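Local coordinates for UTP--glucose-1-phosphate uridylyltransferase (Acinetobacter baumannii, PDB 6IKX), which catalyses the reversible transfer of a uridylyl group from UTP to glucose 1-phosphate, giving UDP-glucose and diphosphate, at residues L7-L12 / I51-H56. The protein carries 1 engineered substitution. Residues are numbered along the deposited sequence; the frame is centred on the assembly and turned at random.
Sequences LPVAGL and IILVTH. With SO4 (sulfate ion), chain G; EDO (1,2-ethanediol), chain K.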
ATOM      1  N   LEU A   7     -16.883  13.148   4.103  1.00 34.54           N
ATOM      2  CA  LEU A   7     -15.585  13.881   4.031  1.00 36.73           C
ATOM      3  C   LEU A   7     -14.995  13.556   2.678  1.00 34.60           C
ATOM      4  O   LEU A   7     -14.591  12.418   2.454  1.00 42.49           O
ATOM      5  CB  LEU A   7     -14.580  13.464   5.098  1.00 33.44           C
ATOM      6  CG  LEU A   7     -15.001  13.477   6.556  1.00 42.77           C
ATOM      7  CD1 LEU A   7     -13.862  13.962   7.441  1.00 41.66           C
ATOM      8  CD2 LEU A   7     -16.288  14.258   6.788  1.00 44.84           C
ATOM      9  N   PRO A   8     -15.030  14.468   1.699  1.00 37.07           N
ATOM     10  CA  PRO A   8     -14.565  14.144   0.350  1.00 42.96           C
ATOM     11  C   PRO A   8     -13.043  14.314   0.364  1.00 37.43           C
ATOM     12  O   PRO A   8     -12.652  15.416   0.501  1.00 42.95           O
ATOM     13  CB  PRO A   8     -15.265  15.171  -0.558  1.00 39.17           C
ATOM     14  CG  PRO A   8     -16.215  15.892   0.368  1.00 43.37           C
ATOM     15  CD  PRO A   8     -15.572  15.824   1.747  1.00 41.72           C
ATOM     16  N   VAL A   9     -12.280  13.221   0.316  1.00 35.51           N
ATOM     17  CA  VAL A   9     -10.795  13.205   0.548  1.00 42.23           C
ATOM     18  C   VAL A   9     -10.082  12.479  -0.619  1.00 38.22           C
ATOM     19  O   VAL A   9      -9.042  11.869  -0.386  1.00 39.69           O
ATOM     20  CB  VAL A   9     -10.480  12.540   1.911  1.00 38.97           C
ATOM     21  CG1 VAL A   9     -11.070  13.304   3.089  1.00 40.58           C
ATOM     22  CG2 VAL A   9     -10.951  11.103   1.948  1.00 37.37           C
ATOM     23  N   ALA A  10     -10.601  12.545  -1.846  1.00 39.55           N
ATOM     24  CA  ALA A  10     -10.027  11.858  -3.031  1.00 40.25           C
ATOM     25  C   ALA A  10      -9.128  12.774  -3.878  1.00 36.89           C
ATOM     26  O   ALA A  10      -8.595  12.252  -4.861  1.00 43.27           O
ATOM     27  CB  ALA A  10     -11.110  11.236  -3.874  1.00 37.31           C
ATOM     28  N   GLY A  11      -8.934  14.055  -3.542  1.00 40.89           N
ATOM     29  CA  GLY A  11      -7.994  14.957  -4.266  1.00 44.48           C
ATOM     30  C   GLY A  11      -6.592  14.361  -4.346  1.00 46.10           C
ATOM     31  O   GLY A  11      -6.361  13.435  -3.577  1.00 53.74           O
ATOM     32  N   LEU A  12      -5.697  14.804  -5.249  1.00 45.13           N
ATOM     33  CA  LEU A  12      -4.278  14.310  -5.290  1.00 45.87           C
ATOM     34  C   LEU A  12      -3.321  15.283  -4.606  1.00 50.72           C
ATOM     35  O   LEU A  12      -2.090  14.999  -4.573  1.00 54.21           O
ATOM     36  CB  LEU A  12      -3.849  14.063  -6.731  1.00 49.59           C
ATOM     37  CG  LEU A  12      -4.722  13.076  -7.488  1.00 51.92           C
ATOM     38  CD1 LEU A  12      -3.982  12.514  -8.682  1.00 57.33           C
ATOM     39  CD2 LEU A  12      -5.184  11.948  -6.585  1.00 53.43           C
ATOM     40  N   ILE A  51     -18.744   8.461   9.765  1.00 45.28           N
ATOM     41  CA  ILE A  51     -17.761   9.223   8.942  1.00 39.90           C
ATOM     42  C   ILE A  51     -17.693   8.526   7.587  1.00 40.94           C
ATOM     43  O   ILE A  51     -17.311   7.357   7.533  1.00 50.51           O
ATOM     44  CB  ILE A  51     -16.405   9.329   9.663  1.00 45.20           C
ATOM     45  CG1 ILE A  51     -16.522  10.198  10.922  1.00 48.57           C
ATOM     46  CG2 ILE A  51     -15.315   9.866   8.736  1.00 45.85           C
ATOM     47  CD1 ILE A  51     -17.044  11.593  10.647  1.00 47.86           C
ATOM     48  N   ILE A  52     -18.153   9.185   6.531  1.00 42.46           N
ATOM     49  CA  ILE A  52     -18.180   8.596   5.161  1.00 38.57           C
ATOM     50  C   ILE A  52     -17.055   9.246   4.360  1.00 39.53           C
ATOM     51  O   ILE A  52     -17.271  10.377   3.885  1.00 42.87           O
ATOM     52  CB  ILE A  52     -19.555   8.789   4.500  1.00 41.17           C
ATOM     53  CG1 ILE A  52     -20.676   8.351   5.448  1.00 42.77           C
ATOM     54  CG2 ILE A  52     -19.616   8.056   3.158  1.00 43.45           C
ATOM     55  CD1 ILE A  52     -22.075   8.623   4.939  1.00 46.98           C
ATOM     56  N   LEU A  53     -15.889   8.593   4.289  1.00 37.46           N
ATOM     57  CA  LEU A  53     -14.703   9.090   3.524  1.00 38.30           C
ATOM     58  C   LEU A  53     -14.937   8.788   2.028  1.00 41.97           C
ATOM     59  O   LEU A  53     -15.067   7.604   1.700  1.00 37.98           O
ATOM     60  CB  LEU A  53     -13.438   8.348   3.994  1.00 33.91           C
ATOM     61  CG  LEU A  53     -13.053   8.480   5.459  1.00 32.76           C
ATOM     62  CD1 LEU A  53     -11.820   7.669   5.764  1.00 40.19           C
ATOM     63  CD2 LEU A  53     -12.818   9.911   5.846  1.00 34.56           C
ATOM     64  N   VAL A  54     -15.017   9.783   1.149  1.00 42.57           N
ATOM     65  CA  VAL A  54     -15.016   9.530  -0.320  1.00 39.22           C
ATOM     66  C   VAL A  54     -13.555   9.581  -0.740  1.00 40.87           C
ATOM     67  O   VAL A  54     -12.948  10.676  -0.654  1.00 38.11           O
ATOM     68  CB  VAL A  54     -15.882  10.539  -1.098  1.00 39.42           C
ATOM     69  CG1 VAL A  54     -15.995  10.176  -2.560  1.00 38.17           C
ATOM     70  CG2 VAL A  54     -17.271  10.619  -0.516  1.00 43.61           C
ATOM     71  N   THR A  55     -12.986   8.449  -1.142  1.00 39.15           N
ATOM     72  CA  THR A  55     -11.504   8.363  -1.175  1.00 44.36           C
ATOM     73  C   THR A  55     -10.950   7.918  -2.541  1.00 40.67           C
ATOM     74  O   THR A  55     -11.671   7.624  -3.496  1.00 41.42           O
ATOM     75  CB  THR A  55     -11.013   7.551   0.041  1.00 46.84           C
ATOM     76  OG1 THR A  55      -9.654   7.931   0.277  1.00 48.06           O
ATOM     77  CG2 THR A  55     -11.159   6.053  -0.101  1.00 43.14           C
ATOM     78  N   HIS A  56      -9.642   7.971  -2.618  1.00 46.89           N
ATOM     79  CA  HIS A  56      -8.812   7.583  -3.776  1.00 41.92           C
ATOM     80  C   HIS A  56      -7.980   6.383  -3.346  1.00 40.90           C
ATOM     81  O   HIS A  56      -7.576   6.338  -2.131  1.00 38.33           O
ATOM     82  CB  HIS A  56      -7.979   8.800  -4.190  1.00 41.49           C
ATOM     83  CG  HIS A  56      -7.198   8.631  -5.438  1.00 43.84           C
ATOM     84  ND1 HIS A  56      -5.830   8.451  -5.423  1.00 50.50           N
ATOM     85  CD2 HIS A  56      -7.576   8.628  -6.727  1.00 45.88           C
ATOM     86  CE1 HIS A  56      -5.394   8.342  -6.661  1.00 48.31           C
ATOM     87  NE2 HIS A  56      -6.450   8.448  -7.479  1.00 45.86           N
TER
HETATM   88  S   SO4 G 305     -12.322  15.602  -3.806  1.00134.16           S
HETATM   89  O1  SO4 G 305     -11.073  15.815  -3.105  1.00119.69           O
HETATM   90  O2  SO4 G 305     -13.003  14.473  -3.210  1.00112.36           O
HETATM   91  O3  SO4 G 305     -12.070  15.324  -5.197  1.00133.36           O
HETATM   92  O4  SO4 G 305     -13.141  16.787  -3.720  1.00 97.80           O
HETATM   93  C1  EDO K 309      -1.106  12.207  -5.228  1.00 65.27           C
HETATM   94  O1  EDO K 309      -0.417  13.114  -4.305  1.00 56.72           O
HETATM   95  C2  EDO K 309      -0.812  10.728  -5.219  1.00 55.72           C
HETATM   96  O2  EDO K 309      -1.262  10.027  -6.399  1.00 58.91           O
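The imidazole ring of H56 carries L12 on one face: the methyl CD2 sits over the ring centre, 3.7 Å from its centroid and only 13° off the normal, a CH-pi contact in which the two side chains cross at about a right angle. A10 O approaches the same ring obliquely, as does O2 of a bound ethanediol. A chi1 of -173°, with CG anti to the backbone N, brings the H56 ring against L12 CD2; H56 CB itself lies 3.6 Å from A10 O. ND1 is held by a hydrogen bond to S58, and NE2 makes a weak one to E71 of the second subunit. Next to the ring, A10 points its methyl at the T55 backbone, CB lying 3.6 Å from T55 C.

Earlier in both segments the backbones pair as parallel strands. L7 N donates to I52 O (2.8 Å), V54 N to L7 O, and V9 N to V54 O (2.8 Å). V9 CG2 packs 3.8 Å from T55 OG1, a buried hydroxyl for which the model offers no hydrogen-bond partner. L7 CB meets L53 CD2 at 4.0 Å on the sheet face that L7 and L53 share.

Where pairing ends, the chain turns into the glycine-rich nucleotide-binding loop of GT-A-type nucleotidyltransferases; P8, A10, G11 and L12 belong to the observed UTP site, and A10 and G11 also to that of UDP-glucose; neither ligand is bound to this chain here. A sulfate, probably from the crystallisation liquor, sits against the loop, taking weak hydrogen bonds from G11 N (to O1, 2.8 Å) and A10 N (to O2).

Strand 50-55 lies between strands 4-8 and 97-102 in the Rossmann-like sheet; helix 35-44 packs on L7 and I51, and helix 60-65 on V9, L53 and T55.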